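Local coordinates for protein CRISPR-associated endonuclease Cas3-HD (Methanocaldococcus jannaschii, PDB 3S4L) that cleaves single-stranded DNA in a magnesium-dependent reaction, and single-stranded RNA without needing cations, as the HD nuclease of a CRISPR defence system, at residues S16-V21 and I163-G168; M59-K64 and Y100-K105; L112-A117 and V193-T198. All blocks are in the same frame, centred on the assembly; numbering follows the deposited sequence.

Contact 1: residues S16-V21 and I163-G168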
# COMPACT_ATOMS: atom_id res chain seq x y z
N SER A 16 -3.64 -2.91 17.56
CA SER A 16 -3.24 -1.61 17.03
C SER A 16 -2.49 -1.80 15.72
O SER A 16 -1.87 -2.85 15.51
CB SER A 16 -2.41 -0.81 18.03
OG SER A 16 -1.10 -1.35 18.17
N LEU A 17 -2.57 -0.82 14.82
CA LEU A 17 -1.93 -0.94 13.52
C LEU A 17 -0.40 -0.94 13.66
O LEU A 17 0.28 -1.72 13.01
CB LEU A 17 -2.42 0.17 12.56
CG LEU A 17 -1.87 0.16 11.13
CD1 LEU A 17 -2.29 -1.08 10.35
CD2 LEU A 17 -2.30 1.42 10.38
N ILE A 18 0.12 -0.06 14.52
CA ILE A 18 1.55 -0.04 14.85
C ILE A 18 2.07 -1.42 15.32
O ILE A 18 3.08 -1.93 14.82
CB ILE A 18 1.86 1.02 15.93
CG1 ILE A 18 1.89 2.41 15.29
CG2 ILE A 18 3.20 0.73 16.61
CD1 ILE A 18 2.78 2.49 14.05
N ASP A 19 1.39 -2.01 16.30
CA ASP A 19 1.78 -3.33 16.77
C ASP A 19 1.70 -4.38 15.66
O ASP A 19 2.57 -5.24 15.54
CB ASP A 19 0.96 -3.75 17.99
CG ASP A 19 1.34 -2.98 19.24
OD1 ASP A 19 2.55 -2.67 19.40
OD2 ASP A 19 0.45 -2.68 20.06
N HIS A 20 0.64 -4.31 14.86
CA HIS A 20 0.46 -5.24 13.76
C HIS A 20 1.57 -5.10 12.71
O HIS A 20 2.07 -6.08 12.18
CB HIS A 20 -0.92 -5.03 13.12
CG HIS A 20 -1.17 -5.90 11.93
ND1 HIS A 20 -0.89 -7.25 11.91
CD2 HIS A 20 -1.68 -5.60 10.71
CE1 HIS A 20 -1.21 -7.75 10.73
NE2 HIS A 20 -1.70 -6.77 9.98
N VAL A 21 1.95 -3.86 12.40
CA VAL A 21 2.98 -3.62 11.41
C VAL A 21 4.33 -4.14 11.92
O VAL A 21 5.09 -4.78 11.19
CB VAL A 21 3.07 -2.12 11.06
CG1 VAL A 21 4.42 -1.80 10.43
CG2 VAL A 21 1.91 -1.70 10.12
N ILE A 163 2.41 8.20 10.72
CA ILE A 163 3.33 7.96 9.61
C ILE A 163 4.77 8.09 10.07
O ILE A 163 5.63 7.31 9.69
CB ILE A 163 3.10 8.92 8.44
CG1 ILE A 163 1.83 8.54 7.68
CG2 ILE A 163 4.28 8.87 7.48
CD1 ILE A 163 1.88 7.17 7.05
N LYS A 164 5.03 9.09 10.90
CA LYS A 164 6.36 9.30 11.47
C LYS A 164 6.81 8.06 12.24
O LYS A 164 7.91 7.55 12.03
CB LYS A 164 6.36 10.54 12.36
CG LYS A 164 7.53 11.48 12.10
CD LYS A 164 7.29 12.88 12.67
CE LYS A 164 6.50 13.76 11.71
NZ LYS A 164 6.63 15.21 12.03
N LYS A 165 5.95 7.57 13.13
CA LYS A 165 6.23 6.33 13.88
C LYS A 165 6.55 5.17 12.94
O LYS A 165 7.44 4.35 13.23
CB LYS A 165 5.03 5.95 14.75
CG LYS A 165 5.19 6.19 16.24
CD LYS A 165 3.93 5.79 16.98
CE LYS A 165 2.71 6.50 16.40
NZ LYS A 165 1.43 6.15 17.08
N LEU A 166 5.83 5.10 11.83
CA LEU A 166 5.94 4.01 10.88
C LEU A 166 7.16 4.10 9.98
O LEU A 166 7.87 3.11 9.80
CB LEU A 166 4.70 3.96 9.98
CG LEU A 166 3.43 3.30 10.51
CD1 LEU A 166 2.19 3.86 9.78
CD2 LEU A 166 3.51 1.79 10.37
N ILE A 167 7.39 5.26 9.37
CA ILE A 167 8.39 5.35 8.30
C ILE A 167 9.44 6.42 8.58
O ILE A 167 10.44 6.53 7.86
CB ILE A 167 7.75 5.55 6.90
CG1 ILE A 167 6.98 6.87 6.83
CG2 ILE A 167 6.84 4.38 6.56
CD1 ILE A 167 7.25 7.63 5.55
N GLY A 168 9.22 7.21 9.63
CA GLY A 168 10.25 8.10 10.12
C GLY A 168 10.28 9.50 9.53
O GLY A 168 11.23 10.24 9.76

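Contact 2: residues M59-K64 and Y100-K105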
# COMPACT_ATOMS: atom_id res chain seq x y z
N MET A 59 10.77 -3.39 0.31
CA MET A 59 9.79 -4.34 0.83
C MET A 59 9.24 -3.92 2.19
O MET A 59 8.04 -4.05 2.43
CB MET A 59 10.37 -5.75 0.90
CG MET A 59 10.55 -6.38 -0.48
SD MET A 59 8.99 -6.39 -1.43
CE MET A 59 7.98 -7.34 -0.30
N LYS A 60 10.11 -3.43 3.07
CA LYS A 60 9.69 -2.95 4.38
C LYS A 60 8.67 -1.82 4.28
O LYS A 60 7.82 -1.66 5.15
CB LYS A 60 10.89 -2.44 5.19
CG LYS A 60 11.82 -3.50 5.75
CD LYS A 60 12.91 -2.82 6.57
CE LYS A 60 14.21 -3.58 6.57
NZ LYS A 60 15.31 -2.76 7.15
N ILE A 61 8.78 -1.02 3.24
CA ILE A 61 7.84 0.08 3.10
C ILE A 61 6.46 -0.43 2.68
O ILE A 61 5.45 0.01 3.22
CB ILE A 61 8.36 1.17 2.16
CG1 ILE A 61 9.56 1.85 2.79
CG2 ILE A 61 7.28 2.20 1.90
CD1 ILE A 61 10.32 2.75 1.85
N LEU A 62 6.44 -1.37 1.75
CA LEU A 62 5.19 -2.02 1.35
C LEU A 62 4.56 -2.68 2.56
O LEU A 62 3.34 -2.64 2.76
CB LEU A 62 5.45 -3.08 0.29
CG LEU A 62 6.10 -2.55 -0.97
CD1 LEU A 62 5.98 -3.60 -2.06
CD2 LEU A 62 5.42 -1.24 -1.38
N ILE A 63 5.40 -3.32 3.36
CA ILE A 63 4.94 -4.00 4.54
C ILE A 63 4.32 -2.96 5.46
O ILE A 63 3.21 -3.14 5.96
CB ILE A 63 6.10 -4.76 5.22
CG1 ILE A 63 6.47 -5.99 4.38
CG2 ILE A 63 5.72 -5.20 6.64
CD1 ILE A 63 7.84 -6.55 4.68
N LYS A 64 5.01 -1.85 5.67
CA LYS A 64 4.53 -0.89 6.64
C LYS A 64 3.31 -0.11 6.15
O LYS A 64 2.48 0.33 6.94
CB LYS A 64 5.66 0.06 7.05
CG LYS A 64 6.77 -0.61 7.85
CD LYS A 64 7.95 0.34 8.03
CE LYS A 64 8.95 -0.20 9.04
NZ LYS A 64 10.18 0.66 9.08
N TYR A 100 2.72 5.40 -2.92
CA TYR A 100 3.35 5.95 -4.09
C TYR A 100 4.21 7.17 -3.75
O TYR A 100 5.37 7.25 -4.14
CB TYR A 100 2.31 6.33 -5.14
CG TYR A 100 2.96 7.00 -6.32
CD1 TYR A 100 3.07 8.38 -6.39
CD2 TYR A 100 3.50 6.24 -7.35
CE1 TYR A 100 3.70 9.01 -7.49
CE2 TYR A 100 4.12 6.84 -8.44
CZ TYR A 100 4.22 8.22 -8.50
OH TYR A 100 4.83 8.81 -9.59
N HIS A 101 3.64 8.14 -3.04
CA HIS A 101 4.39 9.38 -2.79
C HIS A 101 5.59 9.13 -1.90
O HIS A 101 6.66 9.69 -2.11
CB HIS A 101 3.50 10.49 -2.24
CG HIS A 101 2.49 10.97 -3.22
ND1 HIS A 101 2.83 11.74 -4.32
CD2 HIS A 101 1.16 10.76 -3.31
CE1 HIS A 101 1.75 11.99 -5.03
NE2 HIS A 101 0.72 11.40 -4.44
N ILE A 102 5.41 8.26 -0.91
CA ILE A 102 6.51 7.93 -0.03
C ILE A 102 7.61 7.16 -0.79
O ILE A 102 8.78 7.46 -0.60
CB ILE A 102 6.02 7.20 1.22
CG1 ILE A 102 5.37 8.23 2.15
CG2 ILE A 102 7.19 6.50 1.93
CD1 ILE A 102 4.22 7.70 2.93
N LEU A 103 7.25 6.23 -1.68
CA LEU A 103 8.28 5.54 -2.46
C LEU A 103 9.04 6.49 -3.37
O LEU A 103 10.26 6.37 -3.53
CB LEU A 103 7.68 4.39 -3.28
CG LEU A 103 7.22 3.15 -2.50
CD1 LEU A 103 6.53 2.16 -3.45
CD2 LEU A 103 8.42 2.50 -1.79
N LEU A 104 8.32 7.43 -3.98
CA LEU A 104 8.95 8.36 -4.90
C LEU A 104 9.97 9.19 -4.15
O LEU A 104 11.08 9.43 -4.65
CB LEU A 104 7.90 9.28 -5.53
CG LEU A 104 8.06 9.67 -7.00
CD1 LEU A 104 7.48 11.06 -7.23
CD2 LEU A 104 9.51 9.62 -7.47
N LYS A 105 9.61 9.63 -2.95
CA LYS A 105 10.55 10.41 -2.14
C LYS A 105 11.81 9.60 -1.80
O LYS A 105 12.93 10.03 -2.06
CB LYS A 105 9.89 10.88 -0.84
CG LYS A 105 10.74 11.83 -0.05
CD LYS A 105 10.72 13.22 -0.66
CE LYS A 105 11.81 14.11 -0.06
NZ LYS A 105 12.12 13.75 1.36

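Contact 3: residues L112-A117 and V193-T198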
# COMPACT_ATOMS: atom_id res chain seq x y z
N LEU A 112 9.42 2.47 -9.96
CA LEU A 112 9.44 1.71 -8.71
C LEU A 112 8.26 2.10 -7.82
O LEU A 112 7.53 1.23 -7.30
CB LEU A 112 10.77 1.90 -7.98
CG LEU A 112 11.00 1.12 -6.68
CD1 LEU A 112 10.94 -0.40 -6.92
CD2 LEU A 112 12.33 1.52 -6.06
N ALA A 113 8.05 3.40 -7.64
CA ALA A 113 6.93 3.90 -6.83
C ALA A 113 5.58 3.45 -7.41
O ALA A 113 4.66 3.04 -6.68
CB ALA A 113 7.00 5.41 -6.75
N PHE A 114 5.45 3.53 -8.73
CA PHE A 114 4.24 3.05 -9.36
C PHE A 114 4.04 1.57 -9.06
O PHE A 114 2.97 1.15 -8.62
CB PHE A 114 4.26 3.27 -10.88
CG PHE A 114 3.09 2.64 -11.60
CD1 PHE A 114 3.22 1.39 -12.22
CD2 PHE A 114 1.86 3.28 -11.66
CE1 PHE A 114 2.13 0.81 -12.89
CE2 PHE A 114 0.78 2.70 -12.32
CZ PHE A 114 0.92 1.46 -12.93
N ILE A 115 5.07 0.76 -9.29
CA ILE A 115 4.90 -0.68 -9.13
C ILE A 115 4.64 -1.05 -7.67
O ILE A 115 3.91 -2.00 -7.38
CB ILE A 115 6.11 -1.46 -9.61
CG1 ILE A 115 5.82 -2.93 -9.45
CG2 ILE A 115 7.29 -1.21 -8.72
CD1 ILE A 115 7.05 -3.74 -9.40
N GLY A 116 5.25 -0.32 -6.75
CA GLY A 116 5.00 -0.56 -5.33
C GLY A 116 3.57 -0.19 -4.99
O GLY A 116 2.88 -0.96 -4.33
N ALA A 117 3.12 0.97 -5.45
CA ALA A 117 1.78 1.44 -5.15
C ALA A 117 0.70 0.51 -5.72
O ALA A 117 -0.32 0.26 -5.08
CB ALA A 117 1.57 2.87 -5.66
N VAL A 193 -5.88 3.34 -14.77
CA VAL A 193 -5.79 3.45 -16.22
C VAL A 193 -4.46 2.92 -16.73
O VAL A 193 -4.42 1.97 -17.51
CB VAL A 193 -5.91 4.90 -16.67
CG1 VAL A 193 -5.42 5.03 -18.11
CG2 VAL A 193 -7.34 5.39 -16.54
N ARG A 194 -3.39 3.54 -16.27
CA ARG A 194 -2.06 3.21 -16.75
C ARG A 194 -1.73 1.75 -16.47
O ARG A 194 -0.76 1.20 -17.00
CB ARG A 194 -1.02 4.18 -16.17
CG ARG A 194 -1.34 5.64 -16.51
CD ARG A 194 -0.10 6.48 -16.79
NE ARG A 194 0.20 7.39 -15.69
CZ ARG A 194 1.19 8.29 -15.69
NH1 ARG A 194 1.99 8.41 -16.74
NH2 ARG A 194 1.38 9.07 -14.63
N ALA A 195 -2.56 1.12 -15.65
CA ALA A 195 -2.39 -0.29 -15.32
C ALA A 195 -3.27 -1.20 -16.19
O ALA A 195 -2.87 -2.31 -16.52
CB ALA A 195 -2.66 -0.52 -13.84
N ARG A 196 -4.46 -0.72 -16.55
CA ARG A 196 -5.32 -1.40 -17.52
C ARG A 196 -4.62 -1.54 -18.87
O ARG A 196 -4.84 -2.50 -19.60
CB ARG A 196 -6.59 -0.59 -17.77
CG ARG A 196 -7.66 -0.67 -16.71
CD ARG A 196 -9.03 -0.33 -17.31
NE ARG A 196 -9.06 0.95 -18.01
CZ ARG A 196 -9.29 2.12 -17.41
NH1 ARG A 196 -9.50 2.16 -16.10
NH2 ARG A 196 -9.30 3.25 -18.11
N HIS A 197 -3.78 -0.56 -19.19
CA HIS A 197 -3.30 -0.36 -20.56
C HIS A 197 -2.08 -1.17 -20.97
O HIS A 197 -1.96 -1.57 -22.13
CB HIS A 197 -3.09 1.14 -20.84
CG HIS A 197 -4.31 1.83 -21.35
ND1 HIS A 197 -5.38 2.18 -20.55
CD2 HIS A 197 -4.65 2.22 -22.61
CE1 HIS A 197 -6.31 2.76 -21.27
NE2 HIS A 197 -5.90 2.80 -22.53
N THR A 198 -1.18 -1.41 -20.03
CA THR A 198 0.01 -2.20 -20.33
C THR A 198 -0.33 -3.49 -21.09
O THR A 198 -1.31 -4.17 -20.76
CB THR A 198 0.76 -2.58 -19.05
OG1 THR A 198 0.75 -4.01 -18.89
CG2 THR A 198 0.10 -1.93 -17.85

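Contact 1: residues S16-V21 and I163-G168
I18 and L166 have the nearest CA atoms, 7.2 Å apart, of two helical segments, 17-21 and 163-167, that run almost exactly parallel, with 9° between their axes and 10.9 Å separating them. The junction illustrates how branched aliphatic side chains can join two helical segments with no hydrogen bond between the two. From the first helix I18 sends its ethyl arm across: CG1 lies beside the backbone N and the second torsion, -51°, folds the arm over so that I18 CD1 meets L166 CG at 3.7 Å. One turn further on, V21 approaches L166 roughly perpendicular to it and sets both of its methyls against a single leucine branch, with V21 CG1 3.7 Å from L166 CD2. Because that same L166 CD2 is also 3.8 Å from I18 CD1, this one methyl is shared by I18 and V21. K165, exposed at the border, bends at its third torsion and brings NZ over the isoleucine, with K165 NZ 4.2 Å from I18 CG1; the same ammonium has a long, weak ion pair with D161.

The start of the first helix is fixed by S16 at the N-cap. Its OG accepts from D19 N, and in turn S16 OG donates to D19 OD2, 2.8 Å away, meeting the carboxylate from above its plane. The second helix stops at I167, and G168 after it leaves the helical backbone with positive phi. K64 of helix 52-65 touches V21 and makes a weak hydrogen bond to L166 O. V21 also comes to about 6 Å, side chain to side chain, from the metal ligand D67, consistent with a place for this parallel helix pair in the mainly helical surround of the HD-domain metal site.

Contact 2: residues M59-K64 and Y100-K105
Within the helical core of the HD domain, I61 and L62 of helix 52-65 pack against I102 and L103 of helix 91-107, two helices that both lead to the metal site: D67 follows the end of the first and H91 begins the second. The segments run antiparallel, their N-to-C directions 158° apart and their axes 10.9 Å distant. Across this spacing the contact is entirely aliphatic, and L103 and I61 carry most of it, L103 by dividing its two methyls between neighbouring residues. L103 CD2 is 3.9 Å from I61 CG2 and 4.1 Å from I61 CD1; the two side chains run antiparallel alongside one another. The isoleucine can offer both branches because its second torsion, 169°, extends CD1 instead of folding it back. The other leucine methyl, L103 CD1, meets L62 CD2 at 4.1 Å, with the side chains roughly perpendicular. I61 CG2 serves twice, since it also faces I102 CG2 at a looser 4.3 Å.

Other helices continue the layer: L103 touches A113 of helix 110-121, and L62 touches L215 of helix 204-215. With one metal ligand, D67, just after the first helix and another, H91, opening the second, this antiparallel pair is part of the helical scaffold of HD-superfamily metal-dependent phosphohydrolases.

Contact 3: residues L112-A117 and V193-T198
F114 bridges to A195 and R194 in a small surface contact, where a single aromatic ring spans the distance between helix 110-121 and the C-terminal end of helix 181-197. The case shows how far one large side chain can reach: the nearest CA atoms, those of F114 and A195, are 9.5 Å apart, too distant for the backbones to meet. With CG anti to the backbone N (chi1 173°), the phenyl group is directed toward the opposing helix and only its outermost part arrives there. F114 CZ lies 4.2 Å from A195 CB, and the methyl sits at the edge of the ring, near its plane, so this is an edge approach and not a stack. The same F114 CZ is 4.4 Å from R194 O, which comes in obliquely. Of R194 it is the backbone carbonyl and CB that border the ring; the guanidinium reaches a long, weak ion pair with E190.

No hydrogen bond joins the two segments. Within the second, H197 ND1 donates to V193 O at 3.2 Å, with V193 O close to the imidazole plane but the donor well above the carbonyl plane. M191, one turn earlier on helix 181-197, touches both F114 and A117 and carries the contact inward. Elsewhere along helix 110-121, A113 and A117 rest against Y100 of helix 91-107, whereas I115 packs on I207 and L211 of helix 204-215.

How the contacts relate
The three contacts grade from core to surface. Contact 2 is buried near the middle of the chain, contact 1 is partly buried, and contact 3 lies at the surface. Contacts 1 and 2 meet directly, I167 CD1 packing on I102 CG2 at 3.8 Å, and in sequence contact 2 is nested within the loop that contact 1 closes. Contacts 2 and 3 share a seam between helices 91-107 and 110-121, where L103 CD1 touches G116 CA at 3.6 Å. Contacts 1 and 3 do not touch and lie on opposite sides of the chain's centre. The chemistry follows position: purely aliphatic inside, lysine-edged at 16-21/163-168, and one phenyl edge against an alanine methyl at 112-117/193-198.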